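Local coordinates for small S protein (Podospora anserina, PDB 2WVO), which mediates heterokaryon incompatibility, triggering a lethal reaction after cell fusion when it meets the prion form of HET-s, at residues 88-93 and 161-166; 119-124 and 197-202. All coordinates share one frame; numbering follows the deposited sequence.

Contact 1: residues 88-93 and 161-166; sequences LLLFES and DQVAGF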
ATOM      1  N   LEU A  88      -1.445 -10.043   0.764  1.00 41.04           N
ATOM      2  CA  LEU A  88      -1.704 -10.452  -0.611  1.00 41.37           C
ATOM      3  C   LEU A  88      -1.958  -9.247  -1.541  1.00 41.27           C
ATOM      4  O   LEU A  88      -1.484  -9.220  -2.684  1.00 41.55           O
ATOM      5  CB  LEU A  88      -2.898 -11.406  -0.624  1.00 40.89           C
ATOM      6  CG  LEU A  88      -2.853 -12.926  -0.870  1.00 41.74           C
ATOM      7  CD1 LEU A  88      -1.495 -13.577  -1.123  1.00 39.19           C
ATOM      8  CD2 LEU A  88      -3.652 -13.676   0.181  1.00 37.46           C
ATOM      9  N   LEU A  89      -2.711  -8.268  -1.040  1.00 41.20           N
ATOM     10  CA  LEU A  89      -2.980  -7.008  -1.738  1.00 41.78           C
ATOM     11  C   LEU A  89      -1.719  -6.198  -1.997  1.00 41.56           C
ATOM     12  O   LEU A  89      -1.603  -5.496  -3.003  1.00 41.68           O
ATOM     13  CB  LEU A  89      -3.992  -6.181  -0.941  1.00 41.98           C
ATOM     14  CG  LEU A  89      -5.476  -6.201  -1.370  1.00 43.37           C
ATOM     15  CD1 LEU A  89      -5.901  -7.402  -2.206  1.00 43.80           C
ATOM     16  CD2 LEU A  89      -6.390  -6.031  -0.172  1.00 44.12           C
ATOM     17  N   LEU A  90      -0.778  -6.328  -1.079  1.00 41.73           N
ATOM     18  CA  LEU A  90       0.554  -5.750  -1.176  1.00 42.22           C
ATOM     19  C   LEU A  90       1.366  -6.350  -2.333  1.00 41.61           C
ATOM     20  O   LEU A  90       2.043  -5.633  -3.070  1.00 41.51           O
ATOM     21  CB  LEU A  90       1.243  -6.004   0.167  1.00 42.59           C
ATOM     22  CG  LEU A  90       2.536  -5.401   0.656  1.00 44.28           C
ATOM     23  CD1 LEU A  90       2.429  -3.861   0.710  1.00 47.25           C
ATOM     24  CD2 LEU A  90       2.847  -5.976   2.045  1.00 42.61           C
ATOM     25  N   PHE A  91       1.303  -7.667  -2.489  1.00 41.28           N
ATOM     26  CA  PHE A  91       1.937  -8.332  -3.627  1.00 41.75           C
ATOM     27  C   PHE A  91       1.240  -7.995  -4.947  1.00 41.63           C
ATOM     28  O   PHE A  91       1.888  -7.833  -5.965  1.00 42.27           O
ATOM     29  CB  PHE A  91       1.980  -9.856  -3.415  1.00 41.68           C
ATOM     30  CG  PHE A  91       3.146 -10.320  -2.576  1.00 42.36           C
ATOM     31  CD1 PHE A  91       2.969 -10.665  -1.242  1.00 41.29           C
ATOM     32  CD2 PHE A  91       4.428 -10.406  -3.125  1.00 42.26           C
ATOM     33  CE1 PHE A  91       4.049 -11.103  -0.465  1.00 41.95           C
ATOM     34  CE2 PHE A  91       5.504 -10.838  -2.353  1.00 40.80           C
ATOM     35  CZ  PHE A  91       5.312 -11.185  -1.019  1.00 41.19           C
ATOM     36  N   GLU A  92      -0.084  -7.901  -4.916  1.00 41.65           N
ATOM     37  CA  GLU A  92      -0.866  -7.541  -6.080  1.00 42.25           C
ATOM     38  C   GLU A  92      -0.431  -6.169  -6.626  1.00 42.10           C
ATOM     39  O   GLU A  92      -0.181  -5.997  -7.829  1.00 42.14           O
ATOM     40  CB  GLU A  92      -2.362  -7.544  -5.720  1.00 42.06           C
ATOM     41  CG  GLU A  92      -3.307  -7.041  -6.843  1.00 44.88           C
ATOM     42  CD  GLU A  92      -3.286  -7.914  -8.110  1.00 47.86           C
ATOM     43  OE1 GLU A  92      -2.869  -9.098  -8.038  1.00 47.67           O
ATOM     44  OE2 GLU A  92      -3.720  -7.415  -9.180  1.00 49.76           O
ATOM     45  N   SER A  93      -0.350  -5.207  -5.717  1.00 41.99           N
ATOM     46  CA  SER A  93       0.017  -3.829  -6.027  1.00 42.20           C
ATOM     47  C   SER A  93       1.484  -3.693  -6.476  1.00 41.68           C
ATOM     48  O   SER A  93       1.792  -2.920  -7.380  1.00 42.54           O
ATOM     49  CB  SER A  93      -0.332  -2.945  -4.822  1.00 42.00           C
ATOM     50  OG  SER A  93       0.587  -1.888  -4.692  1.00 45.62           O
ATOM     51  N   ASP A 161       9.104  -4.029   4.650  1.00 48.89           N
ATOM     52  CA  ASP A 161       8.723  -3.254   5.828  1.00 49.46           C
ATOM     53  C   ASP A 161       7.281  -3.545   6.244  1.00 49.22           C
ATOM     54  O   ASP A 161       6.998  -3.751   7.428  1.00 48.66           O
ATOM     55  CB  ASP A 161       8.960  -1.747   5.612  1.00 49.90           C
ATOM     56  CG  ASP A 161      10.446  -1.393   5.507  1.00 52.50           C
ATOM     57  OD1 ASP A 161      11.269  -2.104   6.125  1.00 57.39           O
ATOM     58  OD2 ASP A 161      10.810  -0.398   4.829  1.00 54.91           O
ATOM     59  N   GLN A 162       6.370  -3.586   5.273  1.00 49.47           N
ATOM     60  CA  GLN A 162       4.956  -3.830   5.581  1.00 49.48           C
ATOM     61  C   GLN A 162       4.694  -5.239   6.060  1.00 49.38           C
ATOM     62  O   GLN A 162       3.996  -5.426   7.060  1.00 49.85           O
ATOM     63  CB  GLN A 162       4.055  -3.458   4.414  1.00 49.95           C
ATOM     64  CG  GLN A 162       3.978  -1.953   4.178  1.00 50.04           C
ATOM     65  CD  GLN A 162       2.718  -1.554   3.445  1.00 52.95           C
ATOM     66  OE1 GLN A 162       2.777  -0.825   2.456  1.00 56.15           O
ATOM     67  NE2 GLN A 162       1.563  -2.034   3.919  1.00 53.44           N
ATOM     68  N   VAL A 163       5.278  -6.235   5.391  1.00 49.37           N
ATOM     69  CA  VAL A 163       5.161  -7.621   5.873  1.00 49.29           C
ATOM     70  C   VAL A 163       5.604  -7.740   7.330  1.00 49.28           C
ATOM     71  O   VAL A 163       4.873  -8.308   8.144  1.00 49.95           O
ATOM     72  CB  VAL A 163       5.876  -8.664   4.936  1.00 49.73           C
ATOM     73  CG1 VAL A 163       6.015 -10.036   5.603  1.00 48.70           C
ATOM     74  CG2 VAL A 163       5.103  -8.812   3.618  1.00 49.48           C
ATOM     75  N   ALA A 164       6.781  -7.199   7.649  1.00 48.84           N
ATOM     76  CA  ALA A 164       7.338  -7.216   9.006  1.00 48.67           C
ATOM     77  C   ALA A 164       6.412  -6.590  10.066  1.00 48.39           C
ATOM     78  O   ALA A 164       6.178  -7.192  11.118  1.00 48.49           O
ATOM     79  CB  ALA A 164       8.716  -6.554   9.028  1.00 48.44           C
ATOM     80  N   GLY A 165       5.908  -5.387   9.784  1.00 48.07           N
ATOM     81  CA  GLY A 165       4.846  -4.758  10.569  1.00 47.96           C
ATOM     82  C   GLY A 165       3.600  -5.629  10.716  1.00 48.17           C
ATOM     83  O   GLY A 165       3.067  -5.768  11.816  1.00 48.45           O
ATOM     84  N   PHE A 166       3.139  -6.223   9.617  1.00 48.00           N
ATOM     85  CA  PHE A 166       1.972  -7.134   9.654  1.00 47.93           C
ATOM     86  C   PHE A 166       2.178  -8.387  10.512  1.00 48.52           C
ATOM     87  O   PHE A 166       1.253  -8.827  11.192  1.00 48.64           O
ATOM     88  CB  PHE A 166       1.524  -7.538   8.249  1.00 47.02           C
ATOM     89  CG  PHE A 166       0.790  -6.450   7.507  1.00 45.86           C
ATOM     90  CD1 PHE A 166       1.099  -6.162   6.180  1.00 44.22           C
ATOM     91  CD2 PHE A 166      -0.207  -5.716   8.132  1.00 43.72           C
ATOM     92  CE1 PHE A 166       0.422  -5.158   5.490  1.00 43.75           C
ATOM     93  CE2 PHE A 166      -0.883  -4.708   7.451  1.00 43.61           C
ATOM     94  CZ  PHE A 166      -0.575  -4.434   6.136  1.00 43.60           C
TER
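The carboxamide of Gln162 takes the CD1 methyl of Leu90 on one face. Leu90 CD1 stands almost straight above Gln162 CD, at 3.6 Å. It is 3.5 Å from Gln162 OE1, so it covers the carbon and the oxygen about equally. This is van der Waals contact and no bond. The ring of Phe166 is met differently. Leu90 CD2 lies at its edge, near the ring plane, 4.3 Å from Phe166 CE1. The same ring also packs on Ile83, Glu86 and Ile87, and on Arg100 of the second subunit.

The rest of the contact is aliphatic. Leu90 CD2 touches Gln162 CB at 3.7 Å and Val163 CG2 at 4.0 Å. Leu90 therefore uses one branch on the amide and the other on the hydrocarbon. Its CG is anti to the backbone N (chi1 -169°), which sends both methyls across to helix 153-172. Gln162 has CG beside its own backbone N (chi1 -70°) and runs extended from there. This brings one face of the amide under the leucine methyl. Gln162 also packs on Lys158 of the second subunit, and Ser93 OG hydrogen-bonds Glu86 OE1 of that subunit.

The segment axes are 11.0 Å apart and run at 175°. At that spacing the backbones stay well separated, and Leu90 spans much of the gap. Leu90 CA and Gln162 CA are the nearest pair, 8.3 Å apart. Two nearly antiparallel helices bridged mainly by one leucine are a feature of a helical bundle, here the HeLo domain beside its dimer interface.

Contact 2: residues 119-124 and 197-202; sequences KPIGRA and LTILKD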
ATOM      1  N   LYS A 119      26.939 -13.367  -4.087  1.00 64.12           N
ATOM      2  CA  LYS A 119      28.202 -13.746  -3.426  1.00 63.17           C
ATOM      3  C   LYS A 119      28.021 -15.140  -2.801  1.00 62.81           C
ATOM      4  O   LYS A 119      26.889 -15.540  -2.541  1.00 62.71           O
ATOM      5  CB  LYS A 119      28.534 -12.734  -2.311  1.00 63.55           C
ATOM      6  CG  LYS A 119      27.766 -12.994  -0.970  1.00 62.82           C
ATOM      7  CD  LYS A 119      27.981 -11.942   0.128  1.00 62.39           C
ATOM      8  CE  LYS A 119      27.098 -10.719  -0.086  1.00 61.24           C
ATOM      9  NZ  LYS A 119      27.121  -9.723   1.011  1.00 60.53           N
ATOM     10  N   PRO A 120      29.124 -15.878  -2.548  1.00 62.37           N
ATOM     11  CA  PRO A 120      28.955 -17.220  -1.970  1.00 62.14           C
ATOM     12  C   PRO A 120      28.280 -17.245  -0.587  1.00 61.95           C
ATOM     13  O   PRO A 120      27.552 -18.196  -0.277  1.00 61.86           O
ATOM     14  CB  PRO A 120      30.398 -17.746  -1.867  1.00 62.11           C
ATOM     15  CG  PRO A 120      31.178 -16.922  -2.828  1.00 62.01           C
ATOM     16  CD  PRO A 120      30.549 -15.566  -2.773  1.00 62.18           C
ATOM     17  N   ILE A 121      28.528 -16.221   0.227  1.00 61.64           N
ATOM     18  CA  ILE A 121      28.002 -16.168   1.592  1.00 61.57           C
ATOM     19  C   ILE A 121      26.525 -15.781   1.627  1.00 61.51           C
ATOM     20  O   ILE A 121      25.738 -16.370   2.370  1.00 61.51           O
ATOM     21  CB  ILE A 121      28.884 -15.283   2.510  1.00 61.45           C
ATOM     22  CG1 ILE A 121      29.950 -16.165   3.173  1.00 61.76           C
ATOM     23  CG2 ILE A 121      28.043 -14.557   3.568  1.00 61.69           C
ATOM     24  CD1 ILE A 121      31.143 -15.435   3.697  1.00 60.78           C
ATOM     25  N   GLY A 122      26.156 -14.799   0.809  1.00 61.65           N
ATOM     26  CA  GLY A 122      24.763 -14.444   0.605  1.00 61.23           C
ATOM     27  C   GLY A 122      24.012 -15.601  -0.029  1.00 61.23           C
ATOM     28  O   GLY A 122      22.895 -15.898   0.366  1.00 61.21           O
ATOM     29  N   ARG A 123      24.639 -16.251  -1.007  1.00 61.39           N
ATOM     30  CA  ARG A 123      24.058 -17.402  -1.705  1.00 61.78           C
ATOM     31  C   ARG A 123      23.702 -18.526  -0.727  1.00 61.80           C
ATOM     32  O   ARG A 123      22.623 -19.110  -0.828  1.00 61.83           O
ATOM     33  CB  ARG A 123      25.029 -17.901  -2.794  1.00 61.99           C
ATOM     34  CG  ARG A 123      24.555 -19.079  -3.653  1.00 63.52           C
ATOM     35  CD  ARG A 123      23.535 -18.652  -4.710  1.00 65.64           C
ATOM     36  NE  ARG A 123      22.905 -19.785  -5.396  1.00 66.38           N
ATOM     37  CZ  ARG A 123      21.802 -20.407  -4.978  1.00 67.90           C
ATOM     38  NH1 ARG A 123      21.183 -20.031  -3.860  1.00 68.00           N
ATOM     39  NH2 ARG A 123      21.312 -21.422  -5.679  1.00 68.82           N
ATOM     40  N   ALA A 124      24.612 -18.805   0.214  1.00 61.70           N
ATOM     41  CA  ALA A 124      24.455 -19.883   1.197  1.00 61.73           C
ATOM     42  C   ALA A 124      23.391 -19.599   2.263  1.00 61.91           C
ATOM     43  O   ALA A 124      22.651 -20.507   2.662  1.00 62.02           O
ATOM     44  CB  ALA A 124      25.798 -20.215   1.853  1.00 61.48           C
ATOM     45  N   LEU A 197      26.781 -14.767  10.024  1.00 65.60           N
ATOM     46  CA  LEU A 197      25.966 -14.218  11.108  1.00 65.11           C
ATOM     47  C   LEU A 197      25.829 -12.693  11.038  1.00 64.65           C
ATOM     48  O   LEU A 197      24.779 -12.137  11.370  1.00 64.85           O
ATOM     49  CB  LEU A 197      26.536 -14.641  12.463  1.00 65.08           C
ATOM     50  CG  LEU A 197      26.346 -16.099  12.910  1.00 65.41           C
ATOM     51  CD1 LEU A 197      27.240 -16.412  14.097  1.00 65.22           C
ATOM     52  CD2 LEU A 197      24.875 -16.414  13.239  1.00 65.40           C
ATOM     53  N   THR A 198      26.896 -12.038  10.585  1.00 64.09           N
ATOM     54  CA  THR A 198      26.978 -10.582  10.516  1.00 63.35           C
ATOM     55  C   THR A 198      26.146 -10.063   9.353  1.00 63.05           C
ATOM     56  O   THR A 198      25.489  -9.024   9.461  1.00 62.82           O
ATOM     57  CB  THR A 198      28.456 -10.142  10.384  1.00 63.46           C
ATOM     58  OG1 THR A 198      29.199 -10.688  11.482  1.00 62.70           O
ATOM     59  CG2 THR A 198      28.607  -8.613  10.364  1.00 63.06           C
ATOM     60  N   ILE A 199      26.179 -10.807   8.247  1.00 62.77           N
ATOM     61  CA  ILE A 199      25.358 -10.519   7.074  1.00 62.68           C
ATOM     62  C   ILE A 199      23.859 -10.706   7.400  1.00 62.54           C
ATOM     63  O   ILE A 199      23.036  -9.866   7.026  1.00 62.08           O
ATOM     64  CB  ILE A 199      25.797 -11.377   5.842  1.00 62.72           C
ATOM     65  CG1 ILE A 199      27.246 -11.064   5.420  1.00 62.60           C
ATOM     66  CG2 ILE A 199      24.849 -11.184   4.674  1.00 62.56           C
ATOM     67  CD1 ILE A 199      27.511  -9.626   4.929  1.00 62.46           C
ATOM     68  N   LEU A 200      23.528 -11.785   8.118  1.00 62.30           N
ATOM     69  CA  LEU A 200      22.160 -12.036   8.587  1.00 62.17           C
ATOM     70  C   LEU A 200      21.621 -10.941   9.504  1.00 62.22           C
ATOM     71  O   LEU A 200      20.502 -10.464   9.305  1.00 62.44           O
ATOM     72  CB  LEU A 200      22.054 -13.376   9.325  1.00 62.23           C
ATOM     73  CG  LEU A 200      21.326 -14.589   8.738  1.00 62.21           C
ATOM     74  CD1 LEU A 200      21.099 -15.595   9.851  1.00 61.92           C
ATOM     75  CD2 LEU A 200      19.990 -14.258   8.039  1.00 60.57           C
ATOM     76  N   LYS A 201      22.401 -10.571  10.519  1.00 62.04           N
ATOM     77  CA  LYS A 201      21.988  -9.549  11.482  1.00 62.01           C
ATOM     78  C   LYS A 201      21.770  -8.180  10.831  1.00 61.91           C
ATOM     79  O   LYS A 201      20.865  -7.437  11.228  1.00 62.07           O
ATOM     80  CB  LYS A 201      22.998  -9.430  12.626  1.00 62.07           C
ATOM     81  CG  LYS A 201      22.581  -8.435  13.696  1.00 62.56           C
ATOM     82  CD  LYS A 201      23.598  -8.331  14.804  1.00 63.85           C
ATOM     83  CE  LYS A 201      23.140  -7.336  15.863  1.00 65.12           C
ATOM     84  NZ  LYS A 201      23.250  -5.912  15.432  1.00 65.96           N
ATOM     85  N   ASP A 202      22.600  -7.855   9.840  1.00 61.48           N
ATOM     86  CA  ASP A 202      22.480  -6.597   9.111  1.00 61.33           C
ATOM     87  C   ASP A 202      21.215  -6.557   8.263  1.00 60.83           C
ATOM     88  O   ASP A 202      20.539  -5.527   8.207  1.00 60.95           O
ATOM     89  CB  ASP A 202      23.723  -6.348   8.244  1.00 61.59           C
ATOM     90  CG  ASP A 202      23.480  -5.313   7.152  1.00 62.54           C
ATOM     91  OD1 ASP A 202      23.815  -4.132   7.378  1.00 64.12           O
ATOM     92  OD2 ASP A 202      22.944  -5.676   6.076  1.00 62.93           O
TER
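Ile121 CG2 meets Ile199 CG1 at 4.0 Å, with the two side chains crossing at about a right angle. Ile199 has CG1 beside its backbone N (chi1 -62°). Its CD1 then turns on toward Lys119, while CG1 is left to meet Ile121. The neighbours carry the packing further. Ile121 also rests on Ala195 and Ser196, and Ile199 on Leu125, one turn further along helix 120-136.

A second contact is van der Waals between unlike groups. Lys119 and Ile199 reach toward each other tip to tip, with Lys119 NZ 3.9 Å from Ile199 CD1. The lysine chain leaves with CG between the backbone N and the carbonyl carbon (chi1 81°) and bends again at chi3. Both Lys119 and Ile121 touch a crystal neighbour, so lattice contacts may influence how they lie.

The motif on one side is a helix start. Lys119 is the N-cap residue of helix 120-136, and its O accepts from Arg123 N at 2.8 Å in the first turn. This start packs against the flank of helix 194-204, within the all-helical globular domain. The contact lies at the surface and is small.

Polar bonds around it lead to a third element. Lys119 N donates to Glu39 OE2, and Asp202 forms a salt bridge with Arg40. Glu39 and Arg40 both belong to the beginning of helix 38-59, so each segment has its own polar tie there.

Contacts 1 and 2 lie on opposite sides of the chain's centre. Their centres are 24 Å apart and their nearest atoms about 10 Å, so they do not touch. Along the chain the segments alternate: 88-93, 119-124, 161-166, then 197-202. Each contact thus bridges a long stretch of sequence, and the two spans overlap. Helices 75-104 and 120-136 follow each other, yet each pairs with a different later helix, 153-172 or 194-204. Contact 1 is partly buried and lies within reach of the second subunit. Contact 2 is at the surface and meets no other chain of the dimer. Together they tie distant parts of the sequence into one helical globular domain.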